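Local coordinates for polyketide synthase associated protein 5 (Mycobacterium tuberculosis, PDB 1Q9J), which probably catalyses transfer of mycocerosyl groups from mycocerosic acid synthase onto phthiocerol and related alcohols, the final step in making the dimycocerosate lipids of the tubercle bacillus, at residues E165-Q170 against F270-P275; I245-W250 against R407-T412; Y264-R269 against G318-S323; A288-E293 against V308-A313; A292-N297 against V301-D306. All coordinates share one frame; numbering follows the deposited sequence.

Contact 1: E165-Q170 against F270-P275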
# COMPACT_ATOMS: atom_id res chain seq x y z
N GLU A 165 5.64 -15.73 6.46
CA GLU A 165 5.82 -16.93 7.26
C GLU A 165 7.26 -17.43 7.21
O GLU A 165 7.66 -18.25 8.02
CB GLU A 165 4.88 -18.06 6.84
CG GLU A 165 4.30 -17.95 5.47
CD GLU A 165 3.19 -16.94 5.37
OE1 GLU A 165 3.47 -15.81 4.89
OE2 GLU A 165 2.04 -17.26 5.78
N ALA A 166 8.05 -16.95 6.26
CA ALA A 166 9.44 -17.37 6.20
C ALA A 166 10.18 -16.55 7.26
O ALA A 166 10.95 -17.09 8.06
CB ALA A 166 10.02 -17.09 4.84
N VAL A 167 9.91 -15.24 7.28
CA VAL A 167 10.55 -14.34 8.23
C VAL A 167 10.28 -14.73 9.68
O VAL A 167 11.17 -14.64 10.54
CB VAL A 167 10.08 -12.90 7.97
CG1 VAL A 167 10.43 -12.00 9.15
CG2 VAL A 167 10.74 -12.38 6.70
N LEU A 168 9.07 -15.19 9.96
CA LEU A 168 8.72 -15.61 11.30
C LEU A 168 9.44 -16.91 11.63
O LEU A 168 10.01 -17.08 12.71
CB LEU A 168 7.20 -15.79 11.44
CG LEU A 168 6.36 -14.53 11.16
CD1 LEU A 168 4.94 -14.80 11.55
CD2 LEU A 168 6.91 -13.34 11.91
N ALA A 169 9.42 -17.84 10.68
CA ALA A 169 10.10 -19.10 10.92
C ALA A 169 11.57 -18.89 11.28
O ALA A 169 12.08 -19.55 12.18
CB ALA A 169 9.97 -20.01 9.69
N GLN A 170 12.27 -17.97 10.60
CA GLN A 170 13.68 -17.73 10.93
C GLN A 170 13.80 -17.37 12.40
O GLN A 170 14.79 -17.72 13.05
CB GLN A 170 14.27 -16.58 10.11
CG GLN A 170 14.34 -16.84 8.61
CD GLN A 170 15.16 -15.78 7.88
OE1 GLN A 170 15.03 -14.58 8.15
NE2 GLN A 170 15.98 -16.22 6.94
N PHE A 270 10.35 -3.04 11.49
CA PHE A 270 10.97 -2.32 12.60
C PHE A 270 10.52 -2.85 13.95
O PHE A 270 10.95 -2.37 14.99
CB PHE A 270 10.63 -0.84 12.52
CG PHE A 270 10.41 -0.35 11.13
CD1 PHE A 270 9.19 -0.55 10.49
CD2 PHE A 270 11.43 0.33 10.44
CE1 PHE A 270 8.98 -0.08 9.20
CE2 PHE A 270 11.23 0.80 9.15
CZ PHE A 270 10.00 0.60 8.52
N VAL A 271 9.65 -3.85 13.91
CA VAL A 271 9.13 -4.47 15.10
C VAL A 271 9.94 -5.72 15.51
O VAL A 271 10.56 -5.76 16.58
CB VAL A 271 7.64 -4.83 14.89
CG1 VAL A 271 7.19 -5.87 15.89
CG2 VAL A 271 6.79 -3.57 15.04
N LEU A 272 9.92 -6.72 14.64
CA LEU A 272 10.59 -7.99 14.85
C LEU A 272 12.06 -7.96 15.23
O LEU A 272 12.73 -6.95 15.16
CB LEU A 272 10.46 -8.86 13.61
CG LEU A 272 9.06 -9.17 13.11
CD1 LEU A 272 9.20 -10.11 11.92
CD2 LEU A 272 8.22 -9.81 14.20
N ALA A 273 12.52 -9.16 15.61
CA ALA A 273 13.88 -9.47 16.03
C ALA A 273 14.85 -8.87 15.03
O ALA A 273 14.56 -7.81 14.47
CB ALA A 273 14.05 -10.97 16.11
N PRO A 274 16.00 -9.54 14.75
CA PRO A 274 16.86 -8.84 13.78
C PRO A 274 15.95 -8.24 12.72
O PRO A 274 15.15 -8.92 12.08
CB PRO A 274 17.76 -9.94 13.25
CG PRO A 274 16.95 -11.17 13.42
CD PRO A 274 16.33 -10.98 14.76
N PRO A 275 16.00 -6.91 12.61
CA PRO A 275 15.19 -6.17 11.65
C PRO A 275 15.27 -6.80 10.28
O PRO A 275 16.22 -7.52 9.97
CB PRO A 275 15.78 -4.75 11.71
CG PRO A 275 17.15 -4.96 12.30
CD PRO A 275 16.91 -6.01 13.33
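V167 and L272, which meet across this contact, are flanked by a polar link through R171: its NH1 donates a hydrogen bond to P274 O, while its NE makes a weak one to V167 O. The guanidinium thus bridges helix and loop beside their apolar meeting point, weakly on the helix side. L272 does the reaching. Its CD1 lies 3.6 Å from V167 CG1 and 4.0 Å from L168 CD2, so a single methyl serves two neighbouring residues of the helix. The V167 branch that touches is the one anti to the backbone N (chi1 165°). L272 passes V167 on a slant but runs nearly perpendicular to L168, whose CB starts away from the loop before its end turns back. The enzyme consists of two related domains of the CoA-dependent acyltransferase type, and here helix 164-170, reached after the long helix 129-148, meets the loop between strands 260-267 and 285-292. I173 touches both leucines, and Q321 of helix 319-322 also packs on L272. The side chain of V167 lies about 9 Å from that of D128, a residue that probably organises the active site.

Contact 2: I245-W250 against R407-T412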
# COMPACT_ATOMS: atom_id res chain seq x y z
N ILE A 245 -11.99 9.32 10.20
CA ILE A 245 -12.56 8.28 9.36
C ILE A 245 -13.58 7.46 10.16
O ILE A 245 -14.71 7.26 9.72
CB ILE A 245 -11.44 7.36 8.83
CG1 ILE A 245 -10.59 8.14 7.86
CG2 ILE A 245 -12.03 6.12 8.16
CD1 ILE A 245 -9.31 7.47 7.52
N LEU A 246 -13.17 6.98 11.33
CA LEU A 246 -14.04 6.16 12.17
C LEU A 246 -15.31 6.88 12.63
O LEU A 246 -16.38 6.27 12.72
CB LEU A 246 -13.26 5.63 13.37
CG LEU A 246 -12.29 4.49 13.06
CD1 LEU A 246 -11.33 4.28 14.21
CD2 LEU A 246 -13.09 3.22 12.77
N LEU A 247 -15.20 8.17 12.94
CA LEU A 247 -16.37 8.93 13.36
C LEU A 247 -17.38 8.93 12.23
O LEU A 247 -18.50 8.45 12.37
CB LEU A 247 -15.98 10.37 13.71
CG LEU A 247 -15.22 10.48 15.02
CD1 LEU A 247 -14.85 11.92 15.28
CD2 LEU A 247 -16.07 9.93 16.15
N THR A 248 -16.94 9.47 11.09
CA THR A 248 -17.76 9.55 9.89
C THR A 248 -18.44 8.23 9.55
O THR A 248 -19.59 8.21 9.14
CB THR A 248 -16.92 9.99 8.68
OG1 THR A 248 -16.31 11.26 8.95
CG2 THR A 248 -17.80 10.10 7.44
N GLU A 249 -17.73 7.12 9.71
CA GLU A 249 -18.32 5.83 9.39
C GLU A 249 -19.58 5.61 10.20
O GLU A 249 -20.56 5.06 9.69
CB GLU A 249 -17.33 4.70 9.67
CG GLU A 249 -16.34 4.44 8.54
CD GLU A 249 -17.02 4.02 7.25
OE1 GLU A 249 -17.91 3.14 7.30
OE2 GLU A 249 -16.66 4.56 6.18
N TRP A 250 -19.57 6.05 11.45
CA TRP A 250 -20.74 5.87 12.31
C TRP A 250 -21.89 6.79 11.90
O TRP A 250 -23.04 6.37 11.83
CB TRP A 250 -20.35 6.12 13.77
CG TRP A 250 -21.44 5.77 14.73
CD1 TRP A 250 -21.98 4.53 14.94
CD2 TRP A 250 -22.12 6.66 15.62
NE1 TRP A 250 -22.97 4.60 15.90
CE2 TRP A 250 -23.08 5.90 16.33
CE3 TRP A 250 -22.03 8.04 15.86
CZ2 TRP A 250 -23.91 6.46 17.29
CZ3 TRP A 250 -22.86 8.60 16.82
CH2 TRP A 250 -23.81 7.81 17.51
N ARG A 407 -13.35 15.00 5.10
CA ARG A 407 -12.64 16.17 4.61
C ARG A 407 -12.88 17.39 5.50
O ARG A 407 -11.95 17.92 6.10
CB ARG A 407 -13.10 16.49 3.18
CG ARG A 407 -11.99 16.91 2.20
CD ARG A 407 -11.42 18.29 2.47
NE ARG A 407 -10.86 18.40 3.81
CZ ARG A 407 -9.83 17.68 4.26
NH1 ARG A 407 -9.24 16.79 3.47
NH2 ARG A 407 -9.40 17.84 5.50
N SER A 408 -14.13 17.83 5.57
CA SER A 408 -14.47 19.00 6.36
C SER A 408 -14.21 18.78 7.86
O SER A 408 -13.93 19.73 8.59
CB SER A 408 -15.94 19.38 6.13
OG SER A 408 -16.13 20.79 6.20
N LEU A 409 -14.27 17.53 8.30
CA LEU A 409 -14.04 17.21 9.70
C LEU A 409 -12.59 17.43 10.12
O LEU A 409 -12.33 17.77 11.28
CB LEU A 409 -14.45 15.76 9.99
CG LEU A 409 -14.50 15.32 11.45
CD1 LEU A 409 -15.32 16.31 12.26
CD2 LEU A 409 -15.12 13.93 11.53
N LEU A 410 -11.66 17.26 9.20
CA LEU A 410 -10.25 17.47 9.52
C LEU A 410 -9.88 18.95 9.48
O LEU A 410 -8.76 19.33 9.83
CB LEU A 410 -9.35 16.69 8.54
CG LEU A 410 -9.29 15.16 8.67
CD1 LEU A 410 -8.36 14.61 7.60
CD2 LEU A 410 -8.78 14.77 10.06
N CYS A 411 -10.84 19.77 9.06
CA CYS A 411 -10.62 21.22 8.96
C CYS A 411 -11.38 21.96 10.05
O CYS A 411 -11.16 23.14 10.29
CB CYS A 411 -11.10 21.73 7.59
SG CYS A 411 -10.39 20.84 6.19
N THR A 412 -12.26 21.22 10.71
CA THR A 412 -13.08 21.74 11.79
C THR A 412 -12.41 21.56 13.15
O THR A 412 -12.26 22.51 13.92
CB THR A 412 -14.45 21.03 11.81
OG1 THR A 412 -15.16 21.32 10.60
CG2 THR A 412 -15.28 21.48 13.00
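T248 and L409 mark the closest backbone approach of two helical segments, their CA atoms 8.5 Å apart, a separation at which apolar side chains can close the gap. The larger share of the interface belongs to L409. Its CG stands anti to the backbone N (chi1 -170°), which extends the side chain from its own helix, and CD2 leads. That methyl comes within 3.9 Å of T248 OG1 and 4.3 Å of L247 CD1. T248 and L409 run past each other in opposite directions, with hydroxyl beside methyl. The hydroxyl is satisfied within its own helix, where T248 OG1 hydrogen-bonds to A244 O; toward L409 it makes only a van der Waals contact. Behind L409, S408 O is held by two donors: C411 N at 3.1 Å and the T412 hydroxyl OG1 at 2.8 Å. These reach the carbonyl from opposite faces of its plane, OG1 standing 39° out of it. Helices 237-253 and 399-412 meet through a small, partly buried interface. I406 of the latter adds contacts to I245 and T248, and L247 turns also to I300 and L303 of helix 300-317, while L246 leans on I260 and Y262 of strand 260-267.

Contact 3: Y264-R269 against G318-S323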
# COMPACT_ATOMS: atom_id res chain seq x y z
N TYR A 264 -5.59 -1.72 10.42
CA TYR A 264 -4.58 -0.98 9.66
C TYR A 264 -3.27 -1.77 9.66
O TYR A 264 -3.07 -2.68 10.49
CB TYR A 264 -4.38 0.44 10.20
CG TYR A 264 -4.06 0.52 11.67
CD1 TYR A 264 -2.86 1.06 12.12
CD2 TYR A 264 -4.97 0.06 12.62
CE1 TYR A 264 -2.57 1.13 13.48
CE2 TYR A 264 -4.68 0.12 13.98
CZ TYR A 264 -3.48 0.66 14.40
OH TYR A 264 -3.20 0.70 15.75
N PRO A 265 -2.37 -1.43 8.73
CA PRO A 265 -1.08 -2.11 8.60
C PRO A 265 -0.02 -1.75 9.64
O PRO A 265 -0.02 -0.64 10.17
CB PRO A 265 -0.65 -1.72 7.20
CG PRO A 265 -1.14 -0.30 7.10
CD PRO A 265 -2.52 -0.38 7.71
N VAL A 266 0.86 -2.70 9.95
CA VAL A 266 1.98 -2.49 10.88
C VAL A 266 3.19 -3.20 10.30
O VAL A 266 3.25 -4.44 10.29
CB VAL A 266 1.73 -3.03 12.32
CG1 VAL A 266 3.01 -2.84 13.15
CG2 VAL A 266 0.58 -2.29 12.98
N ASP A 267 4.15 -2.42 9.82
CA ASP A 267 5.36 -2.98 9.22
C ASP A 267 6.21 -3.68 10.28
O ASP A 267 6.88 -3.05 11.09
CB ASP A 267 6.19 -1.87 8.54
CG ASP A 267 7.10 -2.41 7.45
OD1 ASP A 267 7.33 -3.65 7.41
OD2 ASP A 267 7.60 -1.61 6.63
N LEU A 268 6.17 -5.00 10.27
CA LEU A 268 6.94 -5.78 11.20
C LEU A 268 8.45 -5.63 10.99
O LEU A 268 9.25 -6.19 11.75
CB LEU A 268 6.52 -7.26 11.11
CG LEU A 268 5.06 -7.50 11.51
CD1 LEU A 268 4.72 -8.98 11.55
CD2 LEU A 268 4.82 -6.88 12.88
N ARG A 269 8.85 -4.89 9.98
CA ARG A 269 10.28 -4.72 9.71
C ARG A 269 11.01 -4.00 10.84
O ARG A 269 12.16 -4.32 11.12
CB ARG A 269 10.48 -3.95 8.40
CG ARG A 269 10.17 -4.75 7.15
CD ARG A 269 10.28 -3.87 5.88
NE ARG A 269 10.08 -4.62 4.64
CZ ARG A 269 8.90 -5.05 4.18
NH1 ARG A 269 7.78 -4.82 4.84
NH2 ARG A 269 8.85 -5.74 3.04
N GLY A 318 3.03 -8.85 22.22
CA GLY A 318 3.41 -9.67 21.09
C GLY A 318 2.23 -10.17 20.28
O GLY A 318 2.36 -11.13 19.51
N VAL A 319 1.08 -9.53 20.43
CA VAL A 319 -0.10 -9.95 19.69
C VAL A 319 0.11 -9.80 18.19
O VAL A 319 -0.10 -10.74 17.42
CB VAL A 319 -1.34 -9.14 20.16
CG1 VAL A 319 -2.49 -9.29 19.17
CG2 VAL A 319 -1.78 -9.66 21.52
N ILE A 320 0.54 -8.62 17.78
CA ILE A 320 0.80 -8.35 16.39
C ILE A 320 1.90 -9.25 15.82
O ILE A 320 1.74 -9.82 14.75
CB ILE A 320 1.12 -6.88 16.22
CG1 ILE A 320 -0.14 -6.09 16.61
CG2 ILE A 320 1.61 -6.58 14.80
CD1 ILE A 320 -0.04 -4.62 16.46
N GLN A 321 3.00 -9.40 16.55
CA GLN A 321 4.09 -10.26 16.07
C GLN A 321 3.71 -11.73 15.91
O GLN A 321 4.00 -12.33 14.89
CB GLN A 321 5.30 -10.17 17.01
CG GLN A 321 5.80 -8.76 17.23
CD GLN A 321 5.12 -8.09 18.41
OE1 GLN A 321 3.90 -8.09 18.51
NE2 GLN A 321 5.92 -7.53 19.30
N GLN A 322 3.04 -12.29 16.92
CA GLN A 322 2.65 -13.69 16.91
C GLN A 322 1.37 -14.04 16.19
O GLN A 322 1.14 -15.21 15.87
CB GLN A 322 2.54 -14.19 18.33
CG GLN A 322 3.83 -14.07 19.07
CD GLN A 322 4.67 -15.32 18.95
OE1 GLN A 322 5.89 -15.25 18.97
NE2 GLN A 322 4.01 -16.47 18.86
N SER A 323 0.50 -13.07 15.96
CA SER A 323 -0.75 -13.38 15.27
C SER A 323 -0.42 -13.48 13.79
O SER A 323 0.26 -12.62 13.23
CB SER A 323 -1.78 -12.28 15.50
OG SER A 323 -1.46 -11.11 14.77
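I320 can be followed outward from a CB that points at the strand carrying V266 and the turn carrying L268, for its two branches divide those residues between them. CG1 lies beside the backbone N (chi1 -64°) and CG2 anti to that N. CG2 takes one direction and rests 3.8 Å from L268 CD2, the two side chains passing at a slant. CB and CG1 themselves stay farther from strand and turn, CG1 serving as an extended spacer. It delivers CD1 to V266, whose CG2 lies 4.2 Å away. A beta-branched residue thus works as a fork, one prong on the end of strand 260-267 and the other on the turn after it. I320 belongs to the short helix 319-322, which follows helix 300-317 after G318; positive phi and two bonds back into the last turn make G318 the close of a Schellman motif. L311 and A288 also touch I320 and extend the apolar cluster.

Where the strand ends, D267 OD1 grips the turn. It accepts from R269 N at 3.2 Å, forming an Asx turn, and takes a salt bridge from R269 NH1 at 2.9 Å, the two donors arriving at opposite faces of the carboxylate plane. The NH1 bond is fairly straight, at 162°. NH1 also makes a salt bridge to D128, which probably has a structural role in organising the active site. Chemistry is therefore divided by location: V266, L268 and I320 meet by apolar contact alone, whereas R269 links the turn by charge to D128, and so probably to the active-site region.

Contact 4: A288-E293 against V308-A313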
# COMPACT_ATOMS: atom_id res chain seq x y z
N ALA A 288 -3.22 -4.75 12.64
CA ALA A 288 -3.58 -4.33 13.98
C ALA A 288 -5.09 -4.14 14.02
O ALA A 288 -5.64 -3.33 13.27
CB ALA A 288 -2.86 -3.03 14.32
N SER A 289 -5.78 -4.89 14.89
CA SER A 289 -7.23 -4.76 15.00
C SER A 289 -7.58 -3.75 16.09
O SER A 289 -6.74 -3.43 16.94
CB SER A 289 -7.88 -6.11 15.32
OG SER A 289 -7.44 -6.62 16.57
N TYR A 290 -8.81 -3.26 16.05
CA TYR A 290 -9.28 -2.28 17.02
C TYR A 290 -10.78 -2.05 16.87
O TYR A 290 -11.22 -1.46 15.89
CB TYR A 290 -8.58 -0.95 16.80
CG TYR A 290 -9.15 0.14 17.67
CD1 TYR A 290 -8.90 0.16 19.04
CD2 TYR A 290 -9.96 1.14 17.13
CE1 TYR A 290 -9.43 1.15 19.85
CE2 TYR A 290 -10.50 2.13 17.94
CZ TYR A 290 -10.24 2.13 19.29
OH TYR A 290 -10.75 3.12 20.09
N LEU A 291 -11.55 -2.49 17.86
CA LEU A 291 -13.00 -2.33 17.83
C LEU A 291 -13.42 -0.96 18.35
O LEU A 291 -13.53 -0.76 19.55
CB LEU A 291 -13.67 -3.41 18.68
CG LEU A 291 -15.18 -3.57 18.55
CD1 LEU A 291 -15.56 -3.86 17.09
CD2 LEU A 291 -15.62 -4.71 19.46
N ALA A 292 -13.64 -0.02 17.44
CA ALA A 292 -14.04 1.33 17.82
C ALA A 292 -15.52 1.37 18.18
O ALA A 292 -16.37 0.85 17.45
CB ALA A 292 -13.75 2.30 16.69
N GLU A 293 -15.81 1.99 19.32
CA GLU A 293 -17.18 2.12 19.79
C GLU A 293 -17.50 3.60 19.93
O GLU A 293 -17.32 4.19 20.99
CB GLU A 293 -17.33 1.39 21.13
CG GLU A 293 -16.88 -0.06 21.05
CD GLU A 293 -17.04 -0.80 22.35
OE1 GLU A 293 -16.53 -0.30 23.39
OE2 GLU A 293 -17.65 -1.89 22.34
N VAL A 308 -4.10 4.56 19.33
CA VAL A 308 -2.65 4.56 19.46
C VAL A 308 -2.17 3.77 20.64
O VAL A 308 -1.14 3.09 20.57
CB VAL A 308 -2.07 5.95 19.64
CG1 VAL A 308 -0.57 5.83 19.85
CG2 VAL A 308 -2.38 6.82 18.45
N ALA A 309 -2.88 3.86 21.75
CA ALA A 309 -2.46 3.14 22.94
C ALA A 309 -2.63 1.65 22.72
O ALA A 309 -1.71 0.89 22.97
CB ALA A 309 -3.27 3.60 24.15
N THR A 310 -3.80 1.25 22.24
CA THR A 310 -4.04 -0.18 22.00
C THR A 310 -2.93 -0.85 21.17
O THR A 310 -2.57 -2.00 21.41
CB THR A 310 -5.40 -0.42 21.30
OG1 THR A 310 -6.47 0.14 22.08
CG2 THR A 310 -5.65 -1.92 21.14
N LEU A 311 -2.39 -0.13 20.20
CA LEU A 311 -1.34 -0.65 19.37
C LEU A 311 -0.18 -1.04 20.25
O LEU A 311 0.31 -2.17 20.23
CB LEU A 311 -0.89 0.40 18.38
CG LEU A 311 0.23 -0.10 17.44
CD1 LEU A 311 -0.16 -1.43 16.80
CD2 LEU A 311 0.52 0.95 16.38
N ARG A 312 0.29 -0.06 21.02
CA ARG A 312 1.39 -0.27 21.94
C ARG A 312 1.14 -1.47 22.86
O ARG A 312 2.07 -2.22 23.16
CB ARG A 312 1.63 1.01 22.75
CG ARG A 312 2.15 2.13 21.89
CD ARG A 312 2.39 3.41 22.68
NE ARG A 312 3.18 4.34 21.88
CZ ARG A 312 2.88 5.62 21.69
NH1 ARG A 312 1.78 6.14 22.24
NH2 ARG A 312 3.66 6.38 20.93
N ALA A 313 -0.09 -1.65 23.31
CA ALA A 313 -0.37 -2.78 24.19
C ALA A 313 -0.18 -4.09 23.44
O ALA A 313 0.36 -5.06 23.98
CB ALA A 313 -1.79 -2.69 24.73
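Y290 and T310 come together because chi1 of 174° sets the tyrosine's CG anti to its backbone N, swinging the ring toward the helix, while the threonine's chi1 of -58° leaves OG1 beside its own N. The setting is a strand covered by the helix that follows it: strand 285-292, outermost in a mixed six-strand sheet of the second domain, lies under helix 300-317. T310 OG1 approaches the ring obliquely, 3.8 Å from Y290 CE1 and 3.9 Å from CD1, and the two side chains run nearly at right angles. Neither hydroxyl spends its hydrogen bond on the other residue. D306, one turn earlier in the helix, serves both, its backbone O accepting from T310 OG1 and its OD2 pairing with Y290 OH. The D306 bond holds the phenol at its far end, which should limit swings of the ring. R312, probably important for recognising the carrier domain of mycocerosic acid synthase, lies on an exposed part of this helix, while the end of its neighbour L311 comes toward the strand and also packs on Y264, V266 and I320. Across to the strand, the L311 methyl CD1 sits 4.0 Å from A288 CB.

Contact 5: A292-N297 against V301-D306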
# COMPACT_ATOMS: atom_id res chain seq x y z
N ALA A 292 -13.64 -0.02 17.44
CA ALA A 292 -14.04 1.33 17.82
C ALA A 292 -15.52 1.37 18.18
O ALA A 292 -16.37 0.85 17.45
CB ALA A 292 -13.75 2.30 16.69
N GLU A 293 -15.81 1.99 19.32
CA GLU A 293 -17.18 2.12 19.79
C GLU A 293 -17.50 3.60 19.93
O GLU A 293 -17.32 4.19 20.99
CB GLU A 293 -17.33 1.39 21.13
CG GLU A 293 -16.88 -0.06 21.05
CD GLU A 293 -17.04 -0.80 22.35
OE1 GLU A 293 -16.53 -0.30 23.39
OE2 GLU A 293 -17.65 -1.89 22.34
N ILE A 294 -17.97 4.18 18.83
CA ILE A 294 -18.31 5.59 18.77
C ILE A 294 -19.77 5.91 19.10
O ILE A 294 -20.69 5.30 18.56
CB ILE A 294 -17.97 6.17 17.36
CG1 ILE A 294 -16.51 5.89 17.02
CG2 ILE A 294 -18.23 7.66 17.33
CD1 ILE A 294 -16.10 6.36 15.64
N GLY A 295 -19.95 6.86 20.01
CA GLY A 295 -21.28 7.28 20.41
C GLY A 295 -21.47 8.70 19.92
O GLY A 295 -20.58 9.25 19.27
N PRO A 296 -22.61 9.33 20.22
CA PRO A 296 -22.86 10.71 19.78
C PRO A 296 -21.98 11.74 20.49
O PRO A 296 -21.89 12.89 20.06
CB PRO A 296 -24.34 10.90 20.07
CG PRO A 296 -24.55 10.04 21.28
CD PRO A 296 -23.78 8.79 20.93
N ASN A 297 -21.33 11.32 21.57
CA ASN A 297 -20.46 12.21 22.34
C ASN A 297 -18.97 11.89 22.21
O ASN A 297 -18.13 12.69 22.63
CB ASN A 297 -20.84 12.19 23.82
CG ASN A 297 -22.09 12.99 24.10
OD1 ASN A 297 -22.20 14.15 23.69
ND2 ASN A 297 -23.04 12.40 24.83
N VAL A 301 -9.89 13.27 20.06
CA VAL A 301 -8.68 12.90 20.79
C VAL A 301 -8.90 11.65 21.63
O VAL A 301 -8.03 10.79 21.68
CB VAL A 301 -8.23 14.05 21.70
CG1 VAL A 301 -6.83 13.78 22.21
CG2 VAL A 301 -8.28 15.35 20.94
N ASP A 302 -10.05 11.54 22.28
CA ASP A 302 -10.32 10.36 23.09
C ASP A 302 -10.15 9.10 22.26
O ASP A 302 -9.45 8.17 22.67
CB ASP A 302 -11.74 10.42 23.66
CG ASP A 302 -11.77 10.83 25.13
OD1 ASP A 302 -11.35 11.97 25.44
OD2 ASP A 302 -12.21 10.01 25.97
N LEU A 303 -10.78 9.08 21.09
CA LEU A 303 -10.72 7.93 20.17
C LEU A 303 -9.30 7.75 19.63
O LEU A 303 -8.74 6.67 19.71
CB LEU A 303 -11.71 8.15 19.01
CG LEU A 303 -11.92 7.02 18.02
CD1 LEU A 303 -12.51 5.83 18.72
CD2 LEU A 303 -12.83 7.50 16.90
N ALA A 304 -8.75 8.82 19.08
CA ALA A 304 -7.41 8.79 18.52
C ALA A 304 -6.40 8.19 19.49
O ALA A 304 -5.64 7.27 19.14
CB ALA A 304 -6.98 10.19 18.14
N SER A 305 -6.39 8.69 20.73
CA SER A 305 -5.45 8.23 21.75
C SER A 305 -5.65 6.78 22.15
O SER A 305 -4.68 6.05 22.39
CB SER A 305 -5.54 9.11 23.00
OG SER A 305 -4.91 10.37 22.76
N ASP A 306 -6.91 6.36 22.23
CA ASP A 306 -7.19 4.99 22.61
C ASP A 306 -6.63 4.03 21.56
O ASP A 306 -6.05 2.99 21.89
CB ASP A 306 -8.69 4.79 22.77
CG ASP A 306 -9.03 3.43 23.33
OD1 ASP A 306 -8.45 3.04 24.37
OD2 ASP A 306 -9.89 2.75 22.74
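The side chains of I294 and L303 run nearly perpendicular to each other. The isoleucine presents its longer branch: CG1 lies beside the backbone N (chi1 -55°) and carries CD1 outward, although the CB itself does not face the helix. CD1 comes to 3.7 Å from L303 CD2, and CG1 behind it to 4.0 Å from the same methyl, so that the leucine methyl lies against the length of the isoleucine arm. The CB of L303 is directed toward the loop, and the leucine's fork divides the work. While CD2 takes I294, CD1 reaches back toward the strand end and lies 4.3 Å from A292 CB.

These residues belong to a strand-loop-helix connection. Strand 285-292 ends at A292, the chain runs through an irregular passage, and helix 300-317 then folds back over what preceded it. A leucine in the helix's first turns thus meets residues that came about ten positions before it. All three touching residues are buried. Polar bonds shape the passage nearby: T298 OG1 is hydrogen-bonded to G295 N, and D299 OD1 accepts from D302 N near the start of the helix. Within the helix, V301 O receives S305 N at 2.8 Å and, weakly, the S305 hydroxyl. The apolar seam does not stop at the two segments. Helix 237-253 adds L246, which touches both A292 and I294, and L247, which touches I294, while farther along the passage P296 packs on W250 of that helix.

In the fold
The contacts run in a chain from the region of D128 outward, mostly within the second domain. Contacts 1 and 3 lie close, with centres 10 Å apart, and Q321 of contact 3 packs on V271 and L272 of contact 1; contact 3 reaches D128 itself through R269, with the L268 side chain about 8 Å from that of D128. Contact 4, centred 12 Å from contact 3, shares its sheet through the paired strands 260-267 and 285-292. Contact 5 uses the same helix, 300-317, and its D306 bonds Y290 of contact 4. Contact 2 completes the series 12 Å from contact 5, joined where L246, L247 and W250 pack on I294 and P296, and lies 36 Å from contact 1 between centres.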